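Local coordinates for protein putative decarboxylase involved in desferrioxamine biosynthesis (Erwinia amylovora, PDB 5O5C) that probably decarboxylates lysine with pyridoxal 5'-phosphate as its cofactor, a step in making the siderophore desferrioxamine, at residues 248-253 with 285-290; 97-100 with 105-108; 206-211 with 254-259; 462-467 with 498-503. One frame throughout, in Å; residues are numbered along the deposited sequence.

The four contacts fall into two neighbouring pairs. Contacts 1 and 3 share helix 246-258, which meets helix 281-290 in one and strand 207-212 in the other; their centres are 10 Å apart, and Phe-210 of contact 3 packs directly on contact 1. Contacts 2 and 4 have centres 12 Å apart and meet where Lys-105 O lies 3.4 Å from Ala-467 CB. The two pairs are far apart, with centres 41 to 45 Å from one another, and contacts 1 and 3 lie on the opposite side of the chain's centre from contact 2. Contact 2 comes nearest the cofactor, with the side chain of Tyr-106 about 12 Å from the bound pyridoxal phosphate.

Contact 1: 248-253 with 285-290; sequences CLKQEV and SELCKH
Leu-249 O accepts the amide of Val-253, N to O 2.8 Å, and this helical turn holds the two side chains one above the other against Leu-287. The contact between the helices is apolar, with Leu-287 at its centre. Leu-287 pushes its forked end at helix 246-258 and splits its methyls: CD1 lies 3.7 Å from Lys-250 CA, right on the backbone, while CD2 meets Val-253 CG2 at 3.7 Å. Leu-249 comes in at a slant, its CG 3.8 Å from CD1 of Leu-287. With CG anti to the backbone N (chi1 -162°), Leu-287 points out from its own helix toward 246-258. Both helices lie in crossover connections between parallel strands of the large sheet in this aspartate aminotransferase-type fold: 246-258 leads from strand 233-236 to 262-269, and 281-290 from 262-269 to 294-299. They run nearly parallel, 19° apart, with the short axes 11.1 Å from each other. Leu-249 and Cys-288 both rest on Val-266 of the strand beneath. On the outer side Lys-250 adds its CB, 4.0 Å from CD1 of Leu-287; its chain then bends at chi3 and carries the amine away from the partner helix.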
loop_
_atom_site.group_PDB
_atom_site.type_symbol
_atom_site.label_atom_id
_atom_site.label_comp_id
_atom_site.label_asym_id
_atom_site.label_seq_id
_atom_site.Cartn_x
_atom_site.Cartn_y
_atom_site.Cartn_z
ATOM N N CYS B 248 1.401 11.362 -34.244
ATOM C CA CYS B 248 1.258 9.914 -34.225
ATOM C C CYS B 248 0.026 9.494 -33.407
ATOM O O CYS B 248 -0.557 8.461 -33.697
ATOM C CB CYS B 248 2.498 9.220 -33.659
ATOM S SG CYS B 248 4.018 9.474 -34.608
ATOM N N LEU B 249 -0.308 10.250 -32.347
ATOM C CA LEU B 249 -1.524 9.975 -31.531
ATOM C C LEU B 249 -2.756 10.140 -32.413
ATOM O O LEU B 249 -3.632 9.264 -32.431
ATOM C CB LEU B 249 -1.646 10.935 -30.368
ATOM C CG LEU B 249 -2.882 10.835 -29.434
ATOM C CD1 LEU B 249 -3.062 9.424 -28.875
ATOM C CD2 LEU B 249 -2.923 11.862 -28.295
ATOM N N LYS B 250 -2.796 11.274 -33.137
ATOM C CA LYS B 250 -3.899 11.621 -34.070
ATOM C C LYS B 250 -4.082 10.418 -34.994
ATOM O O LYS B 250 -5.152 9.769 -35.020
ATOM C CB LYS B 250 -3.540 12.936 -34.824
ATOM C CG LYS B 250 -4.680 13.698 -35.499
ATOM C CD LYS B 250 -4.316 15.174 -35.768
ATOM C CE LYS B 250 -3.085 15.326 -36.674
ATOM N NZ LYS B 250 -2.819 16.737 -37.094
ATOM N N GLN B 251 -2.991 10.022 -35.631
ATOM C CA GLN B 251 -2.974 8.839 -36.515
ATOM C C GLN B 251 -3.481 7.565 -35.843
ATOM O O GLN B 251 -4.228 6.766 -36.436
ATOM C CB GLN B 251 -1.554 8.617 -37.071
ATOM C CG GLN B 251 -1.154 9.673 -38.086
ATOM C CD GLN B 251 -1.961 9.567 -39.378
ATOM O OE1 GLN B 251 -2.966 10.262 -39.564
ATOM N NE2 GLN B 251 -1.546 8.671 -40.250
ATOM N N GLU B 252 -3.073 7.352 -34.602
ATOM C CA GLU B 252 -3.563 6.157 -33.868
ATOM C C GLU B 252 -5.031 6.200 -33.559
ATOM O O GLU B 252 -5.704 5.193 -33.664
ATOM C CB GLU B 252 -2.778 5.905 -32.590
ATOM C CG GLU B 252 -1.854 4.710 -32.689
ATOM C CD GLU B 252 -0.565 5.011 -33.367
ATOM O OE1 GLU B 252 -0.283 6.220 -33.528
ATOM O OE2 GLU B 252 0.177 4.052 -33.688
ATOM N N VAL B 253 -5.524 7.362 -33.150
ATOM C CA VAL B 253 -6.929 7.523 -32.837
ATOM C C VAL B 253 -7.798 7.288 -34.082
ATOM O O VAL B 253 -8.851 6.651 -33.973
ATOM C CB VAL B 253 -7.210 8.903 -32.208
ATOM C CG1 VAL B 253 -8.700 9.193 -32.149
ATOM C CG2 VAL B 253 -6.607 8.984 -30.807
ATOM N N SER B 285 -4.393 17.205 -24.523
ATOM C CA SER B 285 -5.646 17.583 -23.880
ATOM C C SER B 285 -6.676 18.116 -24.901
ATOM O O SER B 285 -7.861 17.920 -24.718
ATOM C CB SER B 285 -5.367 18.641 -22.812
ATOM O OG SER B 285 -6.562 19.176 -22.278
ATOM N N GLU B 286 -6.205 18.801 -25.953
ATOM C CA GLU B 286 -7.059 19.221 -27.096
ATOM C C GLU B 286 -7.574 17.980 -27.902
ATOM O O GLU B 286 -8.772 17.846 -28.209
ATOM C CB GLU B 286 -6.318 20.196 -28.035
ATOM C CG GLU B 286 -5.226 21.056 -27.383
ATOM C CD GLU B 286 -4.837 22.300 -28.170
ATOM O OE1 GLU B 286 -5.003 22.303 -29.419
ATOM O OE2 GLU B 286 -4.342 23.262 -27.536
ATOM N N LEU B 287 -6.683 17.043 -28.190
ATOM C CA LEU B 287 -7.110 15.831 -28.860
ATOM C C LEU B 287 -8.153 15.097 -28.006
ATOM O O LEU B 287 -9.214 14.683 -28.508
ATOM C CB LEU B 287 -5.907 14.931 -29.181
ATOM C CG LEU B 287 -6.149 13.861 -30.249
ATOM C CD1 LEU B 287 -4.933 13.618 -31.123
ATOM C CD2 LEU B 287 -6.637 12.550 -29.669
ATOM N N CYS B 288 -7.840 14.934 -26.724
ATOM C CA CYS B 288 -8.760 14.288 -25.826
ATOM C C CYS B 288 -10.160 14.910 -25.830
ATOM O O CYS B 288 -11.110 14.215 -26.049
ATOM C CB CYS B 288 -8.216 14.248 -24.422
ATOM S SG CYS B 288 -6.953 12.984 -24.277
ATOM N N LYS B 289 -10.269 16.213 -25.615
ATOM C CA LYS B 289 -11.580 16.857 -25.578
ATOM C C LYS B 289 -12.339 16.683 -26.913
ATOM O O LYS B 289 -13.541 16.344 -26.930
ATOM C CB LYS B 289 -11.433 18.320 -25.186
ATOM C CG LYS B 289 -10.892 18.493 -23.772
ATOM C CD LYS B 289 -11.035 19.887 -23.198
ATOM C CE LYS B 289 -10.871 19.866 -21.685
ATOM N NZ LYS B 289 -12.027 19.267 -20.921
ATOM N N HIS B 290 -11.623 16.856 -28.024
ATOM C CA HIS B 290 -12.202 16.663 -29.336
ATOM C C HIS B 290 -12.843 15.281 -29.488
ATOM O O HIS B 290 -13.888 15.165 -30.110
ATOM C CB HIS B 290 -11.176 16.908 -30.450
ATOM C CG HIS B 290 -11.790 17.018 -31.808
ATOM N ND1 HIS B 290 -11.108 16.697 -32.962
ATOM C CD2 HIS B 290 -13.028 17.400 -32.198
ATOM C CE1 HIS B 290 -11.893 16.899 -34.003
ATOM N NE2 HIS B 290 -13.068 17.307 -33.566
#

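Contact 2: 97-100 with 105-108; sequences DAVW and KYVA
This is a small buried contact between two parts of one irregular loop, the connection from helix 83-95 to helix 116-128, and it is made by Val-99 and Trp-100 against Tyr-106. The valine supplies a single methyl: CG1 lies 3.8 Å from Tyr-106 CD1 and equally far from its CE1, so it bears on one side of the phenol, obliquely to the ring. That branch is anti to the backbone N (chi1 -178°), which carries it out toward the tyrosine, and the two side chains cross at about a right angle. Trp-100 takes part through its backbone, its O being 3.7 Å from Tyr-106 CB. Its indole goes the other way and lies over Ala-98 CB, 3.7 Å from the ring plane. The tyrosine ring has the amide N of Ala-108 over one face, toward the rim, while Phe-101 meets it edge-to-face. Its hydroxyl is hydrogen-bonded to His-109 N, which fixes the far end of the ring. Ala-98 and Trp-100 also pack on Val-128 of the second subunit. A loop at the subunit boundary, leading through Tyr-106 to the cofactor-pocket residue Leu-110, fits the dimeric fold type I enzymes dependent on pyridoxal phosphate.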
loop_
_atom_site.group_PDB
_atom_site.type_symbol
_atom_site.label_atom_id
_atom_site.label_comp_id
_atom_site.label_asym_id
_atom_site.label_seq_id
_atom_site.Cartn_x
_atom_site.Cartn_y
_atom_site.Cartn_z
ATOM N N ASP B 97 24.711 -5.291 3.480
ATOM C CA ASP B 97 24.661 -5.258 2.043
ATOM C C ASP B 97 23.525 -4.389 1.490
ATOM O O ASP B 97 23.234 -4.459 0.313
ATOM C CB ASP B 97 24.651 -6.676 1.469
ATOM C CG ASP B 97 25.877 -7.539 1.920
ATOM O OD1 ASP B 97 27.068 -7.240 1.589
ATOM O OD2 ASP B 97 25.633 -8.569 2.564
ATOM N N ALA B 98 22.896 -3.566 2.329
ATOM C CA ALA B 98 21.794 -2.715 1.905
ATOM C C ALA B 98 22.264 -1.857 0.738
ATOM O O ALA B 98 23.438 -1.528 0.621
ATOM C CB ALA B 98 21.338 -1.790 3.032
ATOM N N VAL B 99 21.328 -1.481 -0.114
ATOM C CA VAL B 99 21.598 -0.434 -1.068
ATOM C C VAL B 99 21.332 0.912 -0.380
ATOM O O VAL B 99 20.204 1.228 -0.030
ATOM C CB VAL B 99 20.810 -0.631 -2.358
ATOM C CG1 VAL B 99 21.149 0.449 -3.358
ATOM C CG2 VAL B 99 21.160 -1.994 -2.930
ATOM N N TRP B 100 22.387 1.699 -0.223
ATOM C CA TRP B 100 22.332 3.005 0.442
ATOM C C TRP B 100 21.996 4.144 -0.458
ATOM O O TRP B 100 22.903 4.784 -1.060
ATOM C CB TRP B 100 23.654 3.288 1.144
ATOM C CG TRP B 100 23.868 2.315 2.138
ATOM C CD1 TRP B 100 24.594 1.191 2.024
ATOM C CD2 TRP B 100 23.241 2.274 3.410
ATOM N NE1 TRP B 100 24.524 0.465 3.192
ATOM C CE2 TRP B 100 23.692 1.108 4.057
ATOM C CE3 TRP B 100 22.397 3.153 4.105
ATOM C CZ2 TRP B 100 23.278 0.764 5.337
ATOM C CZ3 TRP B 100 22.010 2.826 5.333
ATOM C CH2 TRP B 100 22.463 1.639 5.967
ATOM N N LYS B 105 26.903 8.192 -4.673
ATOM C CA LYS B 105 27.197 7.373 -5.851
ATOM C C LYS B 105 26.104 6.345 -6.198
ATOM O O LYS B 105 26.315 5.498 -7.101
ATOM C CB LYS B 105 28.583 6.758 -5.720
ATOM C CG LYS B 105 29.689 7.812 -5.792
ATOM C CD LYS B 105 31.037 7.251 -5.324
ATOM C CE LYS B 105 32.266 8.013 -5.767
ATOM N NZ LYS B 105 32.037 9.380 -6.243
ATOM N N TYR B 106 24.949 6.434 -5.505
ATOM C CA TYR B 106 23.730 5.767 -5.909
ATOM C C TYR B 106 23.033 6.684 -6.898
ATOM O O TYR B 106 22.405 7.663 -6.505
ATOM C CB TYR B 106 22.740 5.498 -4.736
ATOM C CG TYR B 106 21.501 4.853 -5.293
ATOM C CD1 TYR B 106 21.508 3.521 -5.573
ATOM C CD2 TYR B 106 20.384 5.603 -5.693
ATOM C CE1 TYR B 106 20.455 2.909 -6.184
ATOM C CE2 TYR B 106 19.284 4.963 -6.273
ATOM C CZ TYR B 106 19.350 3.596 -6.501
ATOM O OH TYR B 106 18.338 2.850 -7.099
ATOM N N VAL B 107 23.109 6.331 -8.170
ATOM C CA VAL B 107 22.604 7.165 -9.257
ATOM C C VAL B 107 21.870 6.230 -10.212
ATOM O O VAL B 107 22.018 6.372 -11.436
ATOM C CB VAL B 107 23.751 7.936 -10.004
ATOM C CG1 VAL B 107 24.181 9.193 -9.257
ATOM C CG2 VAL B 107 24.967 7.045 -10.239
ATOM N N ALA B 108 21.085 5.286 -9.661
ATOM C CA ALA B 108 20.471 4.210 -10.458
ATOM C C ALA B 108 19.007 4.423 -10.826
ATOM O O ALA B 108 18.765 4.922 -11.898
ATOM C CB ALA B 108 20.673 2.869 -9.806
#

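Contact 3: 206-211 with 254-259; sequences KWRVFT and QRCLQQ
The phenyl ring of Phe-210 meets the sulfur of Cys-256 obliquely: SG is 5.4 Å from the ring centroid and 72° off its normal. The nearest ring atom is CZ, 4.1 Å from Cys-256 SG, making this a Cys sulfur-aromatic contact. At that same end of the ring, CZ of Phe-210 also packs on CG2 of Val-253, one turn earlier in the helix. A second flat group, the guanidinium of Arg-208, sends NH1 back to the carbonyl O of Trp-207, 2.9 Å away and with a fairly straight N-H···O angle of 161°. The oxygen lies in the guanidinium plane, although the nitrogen sits well above the plane of the carbonyl. Ala-205 O takes a second bond from NH1, so the charged end is tied down to backbone on its own strand's side. What touches the helix is the start of the arginine chain: CB and CG of Arg-208 each lie 4.0 Å from Cys-256 SG. A bend at chi2 (-67°) then turns the rest of the chain aside. The sulfur thus sits against two strand residues at once, the aliphatic start of Arg-208 and the ring two positions on. Strand 207-212 lies inside the large sheet between 262-269 and 233-236; helix 246-258 packs across this face, while Trp-207 and Val-209 look the other way, onto helix 170-189.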
loop_
_atom_site.group_PDB
_atom_site.type_symbol
_atom_site.label_atom_id
_atom_site.label_comp_id
_atom_site.label_asym_id
_atom_site.label_seq_id
_atom_site.Cartn_x
_atom_site.Cartn_y
_atom_site.Cartn_z
ATOM N N LYS B 206 -13.949 -3.250 -27.427
ATOM C CA LYS B 206 -13.500 -2.300 -28.451
ATOM C C LYS B 206 -12.721 -1.127 -27.875
ATOM O O LYS B 206 -12.016 -0.461 -28.619
ATOM C CB LYS B 206 -14.677 -1.803 -29.263
ATOM C CG LYS B 206 -15.494 -2.892 -29.947
ATOM C CD LYS B 206 -16.778 -2.284 -30.507
ATOM C CE LYS B 206 -17.384 -3.079 -31.647
ATOM N NZ LYS B 206 -18.633 -2.398 -32.122
ATOM N N TRP B 207 -12.818 -0.891 -26.555
ATOM C CA TRP B 207 -12.282 0.330 -25.958
ATOM C C TRP B 207 -10.770 0.349 -26.064
ATOM O O TRP B 207 -10.116 -0.652 -25.917
ATOM C CB TRP B 207 -12.738 0.498 -24.490
ATOM C CG TRP B 207 -14.235 0.578 -24.321
ATOM C CD1 TRP B 207 -15.147 0.807 -25.298
ATOM C CD2 TRP B 207 -14.973 0.460 -23.113
ATOM N NE1 TRP B 207 -16.407 0.778 -24.796
ATOM C CE2 TRP B 207 -16.338 0.574 -23.449
ATOM C CE3 TRP B 207 -14.625 0.249 -21.774
ATOM C CZ2 TRP B 207 -17.348 0.485 -22.507
ATOM C CZ3 TRP B 207 -15.618 0.167 -20.837
ATOM C CH2 TRP B 207 -16.982 0.304 -21.205
ATOM N N ARG B 208 -10.215 1.506 -26.358
ATOM C CA ARG B 208 -8.782 1.624 -26.518
ATOM C C ARG B 208 -8.245 2.777 -25.719
ATOM O O ARG B 208 -8.831 3.837 -25.702
ATOM C CB ARG B 208 -8.398 1.743 -28.001
ATOM C CG ARG B 208 -8.600 0.435 -28.777
ATOM C CD ARG B 208 -7.646 -0.679 -28.335
ATOM N NE ARG B 208 -7.808 -1.941 -29.067
ATOM C CZ ARG B 208 -8.686 -2.909 -28.776
ATOM N NH1 ARG B 208 -9.556 -2.799 -27.769
ATOM N NH2 ARG B 208 -8.712 -4.001 -29.517
ATOM N N VAL B 209 -7.099 2.538 -25.097
ATOM C CA VAL B 209 -6.318 3.555 -24.366
ATOM C C VAL B 209 -5.008 3.814 -25.085
ATOM O O VAL B 209 -4.367 2.900 -25.557
ATOM C CB VAL B 209 -6.025 3.110 -22.928
ATOM C CG1 VAL B 209 -5.057 4.044 -22.213
ATOM C CG2 VAL B 209 -7.355 2.963 -22.164
ATOM N N PHE B 210 -4.599 5.069 -25.142
ATOM C CA PHE B 210 -3.386 5.441 -25.858
ATOM C C PHE B 210 -2.333 5.870 -24.854
ATOM O O PHE B 210 -2.601 6.688 -23.969
ATOM C CB PHE B 210 -3.651 6.566 -26.854
ATOM C CG PHE B 210 -4.712 6.246 -27.839
ATOM C CD1 PHE B 210 -6.034 6.497 -27.535
ATOM C CD2 PHE B 210 -4.405 5.680 -29.066
ATOM C CE1 PHE B 210 -7.034 6.179 -28.423
ATOM C CE2 PHE B 210 -5.407 5.376 -29.972
ATOM C CZ PHE B 210 -6.729 5.633 -29.650
ATOM N N THR B 211 -1.131 5.331 -25.018
ATOM C CA THR B 211 0.021 5.751 -24.229
ATOM C C THR B 211 1.261 5.734 -25.054
ATOM O O THR B 211 1.341 5.026 -26.054
ATOM C CB THR B 211 0.355 4.813 -23.048
ATOM O OG1 THR B 211 0.484 3.465 -23.493
ATOM C CG2 THR B 211 -0.645 4.874 -22.043
ATOM N N GLN B 254 -7.333 7.793 -35.238
ATOM C CA GLN B 254 -8.024 7.676 -36.529
ATOM C C GLN B 254 -7.970 6.250 -37.108
ATOM O O GLN B 254 -8.969 5.780 -37.683
ATOM C CB GLN B 254 -7.412 8.627 -37.578
ATOM C CG GLN B 254 -7.384 10.112 -37.248
ATOM C CD GLN B 254 -8.728 10.668 -36.842
ATOM O OE1 GLN B 254 -9.703 10.546 -37.579
ATOM N NE2 GLN B 254 -8.787 11.290 -35.661
ATOM N N ARG B 255 -6.821 5.577 -36.992
ATOM C CA ARG B 255 -6.739 4.146 -37.375
ATOM C C ARG B 255 -7.651 3.308 -36.511
ATOM O O ARG B 255 -8.268 2.358 -36.975
ATOM C CB ARG B 255 -5.327 3.578 -37.257
ATOM C CG ARG B 255 -4.535 3.635 -38.546
ATOM C CD ARG B 255 -3.048 3.393 -38.300
ATOM N NE ARG B 255 -2.195 4.084 -39.271
ATOM C CZ ARG B 255 -0.860 4.026 -39.294
ATOM N NH1 ARG B 255 -0.181 3.301 -38.401
ATOM N NH2 ARG B 255 -0.195 4.693 -40.231
ATOM N N CYS B 256 -7.696 3.661 -35.231
ATOM C CA CYS B 256 -8.571 2.999 -34.288
ATOM C C CYS B 256 -10.043 3.223 -34.688
ATOM O O CYS B 256 -10.848 2.275 -34.698
ATOM C CB CYS B 256 -8.215 3.480 -32.873
ATOM S SG CYS B 256 -9.410 3.191 -31.580
ATOM N N LEU B 257 -10.385 4.443 -35.090
ATOM C CA LEU B 257 -11.772 4.733 -35.516
ATOM C C LEU B 257 -12.171 4.062 -36.853
ATOM O O LEU B 257 -13.369 3.857 -37.097
ATOM C CB LEU B 257 -12.045 6.237 -35.598
ATOM C CG LEU B 257 -12.214 7.086 -34.315
ATOM C CD1 LEU B 257 -12.231 8.554 -34.705
ATOM C CD2 LEU B 257 -13.454 6.732 -33.482
ATOM N N GLN B 258 -11.189 3.731 -37.696
ATOM C CA GLN B 258 -11.450 3.042 -38.965
ATOM C C GLN B 258 -11.494 1.517 -38.787
ATOM O O GLN B 258 -11.884 0.807 -39.687
ATOM C CB GLN B 258 -10.413 3.427 -40.033
ATOM C CG GLN B 258 -10.306 4.928 -40.332
ATOM C CD GLN B 258 -11.253 5.454 -41.407
ATOM O OE1 GLN B 258 -11.853 6.524 -41.247
ATOM N NE2 GLN B 258 -11.362 4.731 -42.524
ATOM N N GLN B 259 -11.074 1.008 -37.635
ATOM C CA GLN B 259 -11.239 -0.407 -37.322
ATOM C C GLN B 259 -12.596 -0.680 -36.606
ATOM O O GLN B 259 -12.916 -1.819 -36.299
ATOM C CB GLN B 259 -10.028 -0.879 -36.500
ATOM C CG GLN B 259 -8.729 -0.849 -37.293
ATOM C CD GLN B 259 -7.429 -0.924 -36.467
ATOM O OE1 GLN B 259 -7.392 -0.661 -35.254
ATOM N NE2 GLN B 259 -6.342 -1.266 -37.146
#

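Contact 4: 462-467 with 498-503; sequences FRSGNA and IALIVH
Leu-500 lays one methyl, CD2, over the turn that follows helix 448-464. Its nearest neighbour there is Asn-466 CB, 3.8 Å from CD2, and Ala-467 is touched twice: its N lies 4.0 Å and its CB 4.1 Å from the same methyl of Leu-500. Ser-464 adds a further contact, with OG 4.1 Å from Leu-500 CD2. The methyl thus rests on a surface made partly of backbone; its CG is roughly anti to the backbone N (chi1 -150°), which directs the branch at the turn. The shape of that surface is set by local bonds. Ser-464 OG accepts the amide of Asn-466, N to OG 3.0 Å and almost straight at 169°, which is an ST turn; the same hydroxyl also bonds Val-461 O, so it is held both from the last turn of the helix and from the loop beyond. Between them Gly-465 steps out of helical geometry with a positive phi of 67°, while its N still bonds Phe-462 O at 2.9 Å. The chain then turns sharply, bringing Asn-466 and Ala-467 round to face helix 491-510. Leu-500 also packs on Val-461, and Ile-501 on Ile-457, joining the two helices. Helices 448-464 and 491-510, with the hairpin of strands 470-474 and 477-483 between them in sequence, belong to the small C-terminal alpha/beta part of a fold type I enzyme.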
loop_
_atom_site.group_PDB
_atom_site.type_symbol
_atom_site.label_atom_id
_atom_site.label_comp_id
_atom_site.label_asym_id
_atom_site.label_seq_id
_atom_site.Cartn_x
_atom_site.Cartn_y
_atom_site.Cartn_z
ATOM N N PHE B 462 28.100 -2.671 -10.343
ATOM C CA PHE B 462 27.353 -3.201 -9.215
ATOM C C PHE B 462 28.181 -4.093 -8.307
ATOM O O PHE B 462 28.237 -3.835 -7.141
ATOM C CB PHE B 462 26.093 -3.938 -9.674
ATOM C CG PHE B 462 24.996 -3.992 -8.647
ATOM C CD1 PHE B 462 24.641 -2.860 -7.902
ATOM C CD2 PHE B 462 24.250 -5.165 -8.480
ATOM C CE1 PHE B 462 23.584 -2.892 -6.993
ATOM C CE2 PHE B 462 23.206 -5.208 -7.539
ATOM C CZ PHE B 462 22.883 -4.065 -6.803
ATOM N N ARG B 463 28.902 -5.050 -8.880
ATOM C CA ARG B 463 29.759 -5.982 -8.140
ATOM C C ARG B 463 30.869 -5.230 -7.375
ATOM O O ARG B 463 31.118 -5.509 -6.205
ATOM C CB ARG B 463 30.331 -7.013 -9.123
ATOM C CG ARG B 463 31.193 -8.119 -8.550
ATOM C CD ARG B 463 30.369 -8.968 -7.605
ATOM N NE ARG B 463 31.052 -10.164 -7.161
ATOM C CZ ARG B 463 30.719 -10.877 -6.081
ATOM N NH1 ARG B 463 29.697 -10.537 -5.301
ATOM N NH2 ARG B 463 31.406 -11.964 -5.799
ATOM N N SER B 464 31.467 -4.222 -8.017
ATOM C CA SER B 464 32.442 -3.386 -7.365
ATOM C C SER B 464 31.855 -2.586 -6.227
ATOM O O SER B 464 32.604 -2.075 -5.441
ATOM C CB SER B 464 33.079 -2.385 -8.326
ATOM O OG SER B 464 32.326 -1.138 -8.392
ATOM N N GLY B 465 30.539 -2.370 -6.229
ATOM C CA GLY B 465 29.881 -1.548 -5.240
ATOM C C GLY B 465 30.199 -0.068 -5.265
ATOM O O GLY B 465 29.594 0.688 -4.504
ATOM N N ASN B 466 31.125 0.373 -6.144
ATOM C CA ASN B 466 31.675 1.691 -5.993
ATOM C C ASN B 466 30.674 2.718 -6.508
ATOM O O ASN B 466 30.783 3.873 -6.216
ATOM C CB ASN B 466 33.076 1.834 -6.590
ATOM C CG ASN B 466 34.162 1.024 -5.833
ATOM O OD1 ASN B 466 34.397 1.160 -4.620
ATOM N ND2 ASN B 466 34.856 0.212 -6.577
ATOM N N ALA B 467 29.672 2.266 -7.246
ATOM C CA ALA B 467 28.525 3.069 -7.579
ATOM C C ALA B 467 27.359 2.178 -8.001
ATOM O O ALA B 467 27.529 0.991 -8.269
ATOM C CB ALA B 467 28.885 4.021 -8.690
ATOM N N ILE B 498 31.343 7.991 -14.164
ATOM C CA ILE B 498 31.723 7.954 -15.567
ATOM C C ILE B 498 33.033 7.207 -15.776
ATOM O O ILE B 498 33.101 6.424 -16.697
ATOM C CB ILE B 498 31.825 9.338 -16.197
ATOM C CG1 ILE B 498 30.447 9.984 -16.193
ATOM C CG2 ILE B 498 32.373 9.218 -17.617
ATOM C CD1 ILE B 498 30.442 11.431 -16.631
ATOM N N ALA B 499 34.038 7.423 -14.914
ATOM C CA ALA B 499 35.361 6.783 -15.074
ATOM C C ALA B 499 35.306 5.288 -14.819
ATOM O O ALA B 499 35.999 4.485 -15.472
ATOM C CB ALA B 499 36.385 7.425 -14.152
ATOM N N LEU B 500 34.491 4.924 -13.831
ATOM C CA LEU B 500 34.147 3.542 -13.549
ATOM C C LEU B 500 33.451 2.852 -14.725
ATOM O O LEU B 500 33.822 1.762 -15.145
ATOM C CB LEU B 500 33.241 3.516 -12.312
ATOM C CG LEU B 500 33.299 2.302 -11.421
ATOM C CD1 LEU B 500 34.719 2.058 -10.944
ATOM C CD2 LEU B 500 32.352 2.531 -10.247
ATOM N N ILE B 501 32.457 3.510 -15.272
ATOM C CA ILE B 501 31.794 3.018 -16.463
ATOM C C ILE B 501 32.800 2.764 -17.596
ATOM O O ILE B 501 32.798 1.669 -18.172
ATOM C CB ILE B 501 30.713 3.986 -16.903
ATOM C CG1 ILE B 501 29.522 3.910 -15.929
ATOM C CG2 ILE B 501 30.193 3.706 -18.294
ATOM C CD1 ILE B 501 28.655 5.128 -16.054
ATOM N N VAL B 502 33.645 3.753 -17.901
ATOM C CA VAL B 502 34.652 3.590 -18.975
ATOM C C VAL B 502 35.813 2.648 -18.578
ATOM O O VAL B 502 36.312 1.934 -19.426
ATOM C CB VAL B 502 35.171 4.937 -19.570
ATOM C CG1 VAL B 502 34.044 5.820 -20.069
ATOM C CG2 VAL B 502 36.009 5.696 -18.580
ATOM N N HIS B 503 36.217 2.596 -17.304
ATOM C CA HIS B 503 37.158 1.570 -16.861
ATOM C C HIS B 503 36.620 0.167 -17.187
ATOM O O HIS B 503 37.215 -0.571 -17.955
ATOM C CB HIS B 503 37.511 1.711 -15.359
ATOM C CG HIS B 503 38.444 0.644 -14.866
ATOM N ND1 HIS B 503 38.145 -0.175 -13.799
ATOM C CD2 HIS B 503 39.639 0.225 -15.333
ATOM C CE1 HIS B 503 39.131 -1.035 -13.616
ATOM N NE2 HIS B 503 40.037 -0.829 -14.548
#